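Local coordinates for folylpolyglutamate synthase protein FOLC (Mycobacterium tuberculosis, PDB 2VOS) that probably adds L-glutamate to dihydropteroate and, stepwise, to tetrahydrofolate, using ATP and magnesium, in the making of folate and its polyglutamates, at residues 83-88 against 324-329; 90-95 against 108-113; 275-280 against 289-294. All coordinates share one frame; numbering follows the deposited sequence. Where two conformers were deposited one is given.

All three contacts are partly buried, and none forms the centre of the chain. Contact 1 lies between the other two. Its residues 83-88 reach contact 2 through Asp83, which bonds Thr93 OG1 and forms a salt bridge with Arg95. Its residues 324-329 reach contact 3, where Val326 packs on Ile289. Contacts 2 and 3 do not touch each other. Contact 1 joins two helices by small residues, with no hydrogen bond between its segments. The other two are antiparallel strand pairs held by backbone hydrogen bonds. Contact 2 adds a salt bridge and bridging waters. Contact 3 adds a leucine and isoleucine face turned to helices and one hydrogen bond from a glutamine side-chain amide.

Contact 1 (83-88 against 324-329)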
# COMPACT_ATOMS: atom_id res chain seq x y z
N ASP A 83 4.23 -11.74 -2.10
CA ASP A 83 3.76 -12.42 -3.29
C ASP A 83 4.96 -12.84 -4.18
O ASP A 83 5.11 -14.01 -4.64
CB ASP A 83 2.81 -11.46 -4.05
CG ASP A 83 2.04 -12.15 -5.17
OD1 ASP A 83 2.45 -13.28 -5.56
OD2 ASP A 83 1.03 -11.57 -5.66
N ALA A 84 5.83 -11.88 -4.46
CA ALA A 84 6.99 -12.19 -5.28
C ALA A 84 7.84 -13.37 -4.71
O ALA A 84 8.27 -14.25 -5.47
CB ALA A 84 7.89 -10.93 -5.45
N LEU A 85 8.13 -13.32 -3.41
CA LEU A 85 8.93 -14.38 -2.75
C LEU A 85 8.20 -15.74 -2.80
O LEU A 85 8.79 -16.76 -3.15
CB LEU A 85 9.21 -13.99 -1.29
CG LEU A 85 10.18 -12.82 -1.08
CD1 LEU A 85 10.11 -12.39 0.41
CD2 LEU A 85 11.66 -13.22 -1.40
N VAL A 86 6.90 -15.78 -2.48
CA VAL A 86 6.17 -17.04 -2.49
C VAL A 86 6.10 -17.61 -3.93
O VAL A 86 6.22 -18.87 -4.18
CB VAL A 86 4.77 -16.87 -1.87
CG1 VAL A 86 3.89 -18.12 -2.11
CG2 VAL A 86 4.91 -16.49 -0.40
N THR A 87 5.95 -16.72 -4.89
CA THR A 87 5.91 -17.11 -6.30
C THR A 87 7.29 -17.67 -6.78
O THR A 87 7.35 -18.61 -7.57
CB THR A 87 5.48 -15.86 -7.19
OG1 THR A 87 4.11 -15.49 -6.84
CG2 THR A 87 5.57 -16.21 -8.67
N ALA A 88 8.37 -17.02 -6.36
CA ALA A 88 9.76 -17.47 -6.62
C ALA A 88 10.02 -18.86 -5.99
O ALA A 88 10.90 -19.63 -6.45
CB ALA A 88 10.78 -16.47 -6.03
N ASP A 324 18.84 -18.51 -3.84
CA ASP A 324 18.57 -18.13 -5.24
C ASP A 324 17.10 -17.75 -5.42
O ASP A 324 16.79 -16.86 -6.21
CB ASP A 324 18.89 -19.29 -6.20
CG ASP A 324 20.39 -19.57 -6.29
OD1 ASP A 324 21.19 -18.79 -5.69
OD2 ASP A 324 20.80 -20.55 -6.94
N ALA A 325 16.19 -18.46 -4.73
CA ALA A 325 14.78 -18.13 -4.89
C ALA A 325 14.47 -16.78 -4.21
O ALA A 325 13.69 -15.93 -4.70
CB ALA A 325 13.91 -19.26 -4.27
N VAL A 326 15.10 -16.55 -3.05
CA VAL A 326 14.92 -15.25 -2.39
C VAL A 326 15.48 -14.12 -3.31
O VAL A 326 14.85 -13.10 -3.45
CB VAL A 326 15.65 -15.23 -1.05
CG1 VAL A 326 15.82 -13.79 -0.51
CG2 VAL A 326 14.99 -16.27 -0.01
N ARG A 327 16.69 -14.28 -3.86
CA ARG A 327 17.22 -13.26 -4.78
C ARG A 327 16.29 -13.05 -5.97
O ARG A 327 16.01 -11.90 -6.35
CB ARG A 327 18.59 -13.64 -5.27
CG ARG A 327 19.67 -13.23 -4.28
CD ARG A 327 21.12 -13.60 -4.71
NE ARG A 327 21.36 -15.06 -4.64
CZ ARG A 327 21.64 -15.72 -3.51
NH1 ARG A 327 21.82 -17.04 -3.54
NH2 ARG A 327 21.72 -15.07 -2.32
N ALA A 328 15.83 -14.15 -6.56
CA ALA A 328 14.90 -14.06 -7.74
C ALA A 328 13.56 -13.39 -7.39
O ALA A 328 13.04 -12.60 -8.20
CB ALA A 328 14.70 -15.45 -8.40
N GLY A 329 12.99 -13.65 -6.20
CA GLY A 329 11.72 -13.04 -5.83
C GLY A 329 11.87 -11.55 -5.65
O GLY A 329 11.07 -10.74 -6.18
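Leu85 and Gly329 have the nearest CA atoms, 4.4 Å apart, where the two helical segments cross at 137° between their N-to-C directions. The axes come within 8.0 Å of each other. Small residues make this possible. Gly329 has no side chain to hold the backbones apart. Ala88 points its CB at the other helix. This methyl lies 3.2 Å from Ala325 O and 3.6 Å from Gly329 CA. One turn earlier, Ala84 CB rests 3.3 Å from Gly329 O. Leu85 is the one large side chain of residues 83-88 in the contact. Its CG stands beside the backbone N (chi1 -70°), which brings CD2 to 3.8 Å from Val326 O. Beyond this edge, Val309 of helix 296-312 covers Leu85 and Leu306 covers Val326. Ala84 with Ala88, and Ala325 with Gly329, form small-xxx-small patterns, typical of closely packed helix pairs. Helix 75-88 starts in the ADP-binding P-loop, so the crossing packs helix 323-331 against the far end of the P-loop helix.

Contact 2 (90-95 against 108-113)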
# COMPACT_ATOMS: atom_id res chain seq x y z
N HIS A 90 7.68 -20.95 -6.05
CA HIS A 90 6.80 -21.77 -6.89
C HIS A 90 5.44 -22.24 -6.33
O HIS A 90 4.85 -23.22 -6.87
CB HIS A 90 7.57 -22.95 -7.41
CG HIS A 90 8.91 -22.54 -7.91
ND1 HIS A 90 9.06 -21.85 -9.09
CD2 HIS A 90 10.15 -22.64 -7.35
CE1 HIS A 90 10.35 -21.60 -9.28
NE2 HIS A 90 11.03 -22.10 -8.25
N ARG A 91 4.95 -21.53 -5.31
CA ARG A 91 3.54 -21.70 -4.86
C ARG A 91 2.65 -20.67 -5.55
O ARG A 91 3.07 -19.54 -5.83
CB ARG A 91 3.43 -21.52 -3.35
CG ARG A 91 3.72 -22.82 -2.54
CD ARG A 91 5.11 -23.41 -2.83
NE ARG A 91 5.49 -24.36 -1.75
CZ ARG A 91 6.74 -24.67 -1.43
NH1 ARG A 91 7.77 -24.14 -2.10
NH2 ARG A 91 6.96 -25.49 -0.42
N ARG A 92 1.41 -21.04 -5.82
CA ARG A 92 0.53 -20.21 -6.56
C ARG A 92 -0.08 -19.26 -5.58
O ARG A 92 -0.60 -19.70 -4.52
CB ARG A 92 -0.54 -21.09 -7.20
CG ARG A 92 -1.39 -20.32 -8.10
CD ARG A 92 -2.28 -21.22 -8.96
NE ARG A 92 -2.66 -20.36 -10.03
CZ ARG A 92 -3.79 -20.46 -10.67
NH1 ARG A 92 -4.04 -19.62 -11.65
NH2 ARG A 92 -4.64 -21.43 -10.34
N THR A 93 0.01 -17.96 -5.86
CA THR A 93 -0.50 -16.99 -4.88
C THR A 93 -1.82 -16.31 -5.30
O THR A 93 -2.15 -16.21 -6.49
CB THR A 93 0.48 -15.80 -4.67
OG1 THR A 93 0.77 -15.26 -5.96
CG2 THR A 93 1.76 -16.28 -3.96
N GLY A 94 -2.56 -15.85 -4.31
CA GLY A 94 -3.59 -14.83 -4.58
C GLY A 94 -3.20 -13.67 -3.69
O GLY A 94 -2.68 -13.88 -2.58
N ARG A 95 -3.44 -12.44 -4.14
CA ARG A 95 -3.08 -11.31 -3.35
C ARG A 95 -4.19 -10.24 -3.46
O ARG A 95 -4.70 -9.93 -4.56
CB ARG A 95 -1.74 -10.70 -3.85
CG ARG A 95 -1.50 -9.32 -3.22
CD ARG A 95 -0.09 -8.77 -3.50
NE ARG A 95 0.43 -9.05 -4.87
CZ ARG A 95 0.14 -8.31 -5.95
NH1 ARG A 95 -0.74 -7.28 -5.87
NH2 ARG A 95 0.72 -8.59 -7.11
N ILE A 108 -7.36 -7.59 -6.90
CA ILE A 108 -7.36 -9.06 -6.83
C ILE A 108 -6.39 -9.58 -7.85
O ILE A 108 -6.63 -9.45 -9.06
CB ILE A 108 -8.79 -9.63 -7.14
CG1 ILE A 108 -9.84 -8.91 -6.26
CG2 ILE A 108 -8.80 -11.21 -7.02
CD1 ILE A 108 -11.34 -9.18 -6.65
N SER A 109 -5.30 -10.18 -7.38
CA SER A 109 -4.26 -10.68 -8.23
C SER A 109 -4.10 -12.15 -7.99
O SER A 109 -4.26 -12.61 -6.86
CB SER A 109 -2.92 -9.99 -7.92
OG SER A 109 -3.04 -8.58 -8.20
N ILE A 110 -3.81 -12.88 -9.06
CA ILE A 110 -3.49 -14.35 -8.96
C ILE A 110 -2.19 -14.53 -9.73
O ILE A 110 -2.06 -13.90 -10.80
CB ILE A 110 -4.58 -15.22 -9.68
CG1 ILE A 110 -5.99 -14.98 -9.07
CG2 ILE A 110 -4.14 -16.76 -9.69
CD1 ILE A 110 -6.11 -15.45 -7.68
N ASP A 111 -1.24 -15.26 -9.15
CA ASP A 111 0.04 -15.56 -9.77
C ASP A 111 0.81 -14.27 -9.98
O ASP A 111 1.55 -14.18 -10.93
CB ASP A 111 -0.15 -16.22 -11.15
CG ASP A 111 -0.88 -17.58 -11.07
OD1 ASP A 111 -0.46 -18.43 -10.25
OD2 ASP A 111 -1.86 -17.79 -11.85
N GLY A 112 0.60 -13.25 -9.14
CA GLY A 112 1.40 -12.01 -9.23
C GLY A 112 0.86 -10.98 -10.22
O GLY A 112 1.51 -9.99 -10.45
N LYS A 113 -0.30 -11.21 -10.81
CA LYS A 113 -0.89 -10.32 -11.82
C LYS A 113 -2.36 -10.02 -11.53
O LYS A 113 -3.09 -10.89 -11.13
CB LYS A 113 -0.85 -10.97 -13.24
CG LYS A 113 0.60 -11.27 -13.73
CD LYS A 113 0.55 -12.29 -14.90
O HOH W 1 -0.98 -12.97 -6.76
O HOH W 2 -3.77 -7.52 -5.62
O HOH W 3 -0.63 -7.73 -9.29
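Arg92 lies across Asp111 beside an antiparallel pair formed by strands 93-96 and 108-110. Its side chain leaves with CG anti to the backbone N (chi1 -174°) and runs extended to NE. CB is 4.0 Å from Asp111 OD1. CG comes tightly to 3.0 Å from Asp111 OD1, and CD passes the same oxygen. NE then donates to Asp111 OD1 at 2.9 Å, while its bond to OD2 is weak. NH1 donates to Asp111 OD2, also at 2.9 Å. NE and NH1 grip the carboxylate side-on, using the syn side of both oxygens; the planes are 18° apart, nearly flat. Ile110 CG2 covers one guanidinium face, 3.5 Å from Arg92 NH1. Arg92 NH2 reaches Ala166 O and Pro167 O weakly.

Backbone bonds fix the register. Arg95 and Ser109 bond both ways, and Asp111 N donates to Thr93 O. A type I' turn from Ile110 to Lys113 follows. A water bridges Thr93 OG1 to Gly112 N. On the sheet face of Arg95 and Ser109, another joins Arg95 NH2 to Ser109 OG. Asp83 is the stronger partner of both Thr93 and Arg95. The two strands form a beta hairpin of the eight-stranded mixed sheet. Two straight bonds to separate oxygens should hold the Asp111 carboxylate against rotation. The paired charges probably keep it ionised, and they tie the turn to the start of strand 93-96.

Contact 3 (275-280 against 289-294); sequences QVLQLQ and IYLPLH
Gln275 meets Leu291 and Leu293 at one end of an antiparallel strand pair. Its CG sits between its own backbone N and carbonyl carbon (chi1 48°), and the chain runs extended from there. NE2 thereby reaches Leu293 O at 2.8 Å in a straight bond of 171°. The acceptor lies in the amide plane, but the donor stands above the carbonyl plane of Leu293. Gln275 and Leu291 also bond backbone to backbone both ways, as do Leu277 and Ile289. Leu277 N to Ile289 O is 2.7 Å.

Gln275, Leu277, Ile289 and Leu291 share one face. Here Leu277 CB lies 4.1 Å from Ile289 CB. Further along, Leu279 CD1 touches Ile289 CD1 at 3.6 Å, the two side chains crossing at about a right angle. On the other face, Val276 CG2 meets the edge of the Tyr290 ring, 4.1 Å from CD1.

The next shell sets these groups. Arg268 holds Gln275 OE1, and Gly295 O takes a further bond from NE2, so both ends of the amide are used. Val272 O holds Tyr290 OH. Helix 296-312 covers Leu277 and Leu279, while Phe330 of helix 323-331 packs on Leu279, Ile289 and Leu291. The side chain of Leu293 is about 8 Å from bound ADP. The pair is a beta hairpin in a three-stranded antiparallel sheet of the Mur ligase middle domain, packed on helices 296-312 and 323-331.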
# COMPACT_ATOMS: atom_id res chain seq x y z
N GLN A 275 18.69 -0.92 -5.27
CA GLN A 275 19.66 -1.06 -4.19
C GLN A 275 20.03 -2.54 -4.04
O GLN A 275 19.31 -3.41 -4.49
CB GLN A 275 19.03 -0.61 -2.86
CG GLN A 275 17.64 -1.19 -2.57
CD GLN A 275 16.90 -0.42 -1.46
OE1 GLN A 275 17.37 -0.41 -0.30
NE2 GLN A 275 15.78 0.26 -1.81
N VAL A 276 21.16 -2.80 -3.39
CA VAL A 276 21.58 -4.15 -3.15
C VAL A 276 21.62 -4.32 -1.64
O VAL A 276 22.17 -3.48 -0.93
CB VAL A 276 22.97 -4.36 -3.75
CG1 VAL A 276 23.47 -5.77 -3.34
CG2 VAL A 276 22.91 -4.25 -5.33
N LEU A 277 21.06 -5.40 -1.14
CA LEU A 277 20.90 -5.64 0.30
C LEU A 277 21.60 -6.88 0.80
O LEU A 277 21.71 -7.89 0.10
CB LEU A 277 19.37 -5.79 0.62
CG LEU A 277 18.48 -4.68 0.02
CD1 LEU A 277 16.95 -4.99 0.28
CD2 LEU A 277 18.85 -3.36 0.62
N GLN A 278 22.01 -6.85 2.05
CA GLN A 278 22.32 -8.06 2.76
C GLN A 278 21.38 -8.12 3.95
O GLN A 278 21.38 -7.21 4.80
CB GLN A 278 23.79 -8.01 3.29
CG GLN A 278 24.13 -9.33 3.96
CD GLN A 278 25.57 -9.38 4.42
OE1 GLN A 278 26.00 -8.56 5.26
NE2 GLN A 278 26.33 -10.38 3.89
N LEU A 279 20.57 -9.19 4.01
CA LEU A 279 19.52 -9.29 5.03
C LEU A 279 19.76 -10.46 5.98
O LEU A 279 20.01 -11.58 5.54
CB LEU A 279 18.17 -9.46 4.35
CG LEU A 279 17.73 -8.39 3.33
CD1 LEU A 279 16.33 -8.72 2.64
CD2 LEU A 279 17.64 -7.00 3.96
N GLN A 280 19.62 -10.21 7.27
CA GLN A 280 19.47 -11.31 8.20
C GLN A 280 17.99 -11.66 8.39
O GLN A 280 17.20 -10.84 8.91
CB GLN A 280 20.09 -10.95 9.53
CG GLN A 280 19.99 -12.12 10.54
CD GLN A 280 21.04 -12.00 11.55
OE1 GLN A 280 22.21 -11.80 11.21
NE2 GLN A 280 20.66 -12.10 12.82
N ILE A 289 21.18 -9.36 -2.51
CA ILE A 289 19.83 -9.18 -2.92
C ILE A 289 19.69 -7.86 -3.70
O ILE A 289 19.87 -6.78 -3.11
CB ILE A 289 18.90 -9.17 -1.74
CG1 ILE A 289 18.88 -10.58 -1.13
CG2 ILE A 289 17.46 -8.79 -2.20
CD1 ILE A 289 18.28 -10.62 0.26
N TYR A 290 19.40 -7.95 -4.99
CA TYR A 290 19.09 -6.75 -5.74
C TYR A 290 17.61 -6.48 -5.67
O TYR A 290 16.79 -7.36 -6.02
CB TYR A 290 19.58 -6.87 -7.20
CG TYR A 290 19.13 -5.65 -8.02
CD1 TYR A 290 19.79 -4.42 -7.91
CD2 TYR A 290 18.07 -5.74 -8.92
CE1 TYR A 290 19.38 -3.29 -8.66
CE2 TYR A 290 17.63 -4.57 -9.69
CZ TYR A 290 18.29 -3.37 -9.53
OH TYR A 290 17.93 -2.25 -10.28
N LEU A 291 17.24 -5.29 -5.19
CA LEU A 291 15.82 -4.93 -5.12
C LEU A 291 15.62 -3.75 -6.08
O LEU A 291 16.25 -2.70 -5.87
CB LEU A 291 15.48 -4.49 -3.69
CG LEU A 291 14.01 -4.09 -3.50
CD1 LEU A 291 13.10 -5.32 -3.57
CD2 LEU A 291 13.87 -3.41 -2.15
N PRO A 292 14.80 -3.90 -7.14
CA PRO A 292 14.70 -2.77 -8.06
C PRO A 292 13.71 -1.64 -7.57
O PRO A 292 12.80 -1.23 -8.32
CB PRO A 292 14.19 -3.41 -9.35
CG PRO A 292 13.23 -4.54 -8.84
CD PRO A 292 13.95 -5.04 -7.53
N LEU A 293 13.86 -1.16 -6.33
CA LEU A 293 13.00 -0.11 -5.81
C LEU A 293 13.95 0.84 -5.07
O LEU A 293 14.97 0.41 -4.50
CB LEU A 293 11.98 -0.67 -4.78
CG LEU A 293 10.96 -1.67 -5.28
CD1 LEU A 293 10.08 -2.15 -4.12
CD2 LEU A 293 10.10 -1.00 -6.40
N HIS A 294 13.58 2.11 -5.05
CA HIS A 294 14.35 3.13 -4.42
C HIS A 294 13.84 3.32 -2.99
O HIS A 294 12.66 3.17 -2.70
CB HIS A 294 14.20 4.45 -5.19
CG HIS A 294 14.56 4.38 -6.64
ND1 HIS A 294 15.84 4.12 -7.09
CD2 HIS A 294 13.80 4.58 -7.76
CE1 HIS A 294 15.84 4.12 -8.42
NE2 HIS A 294 14.62 4.41 -8.84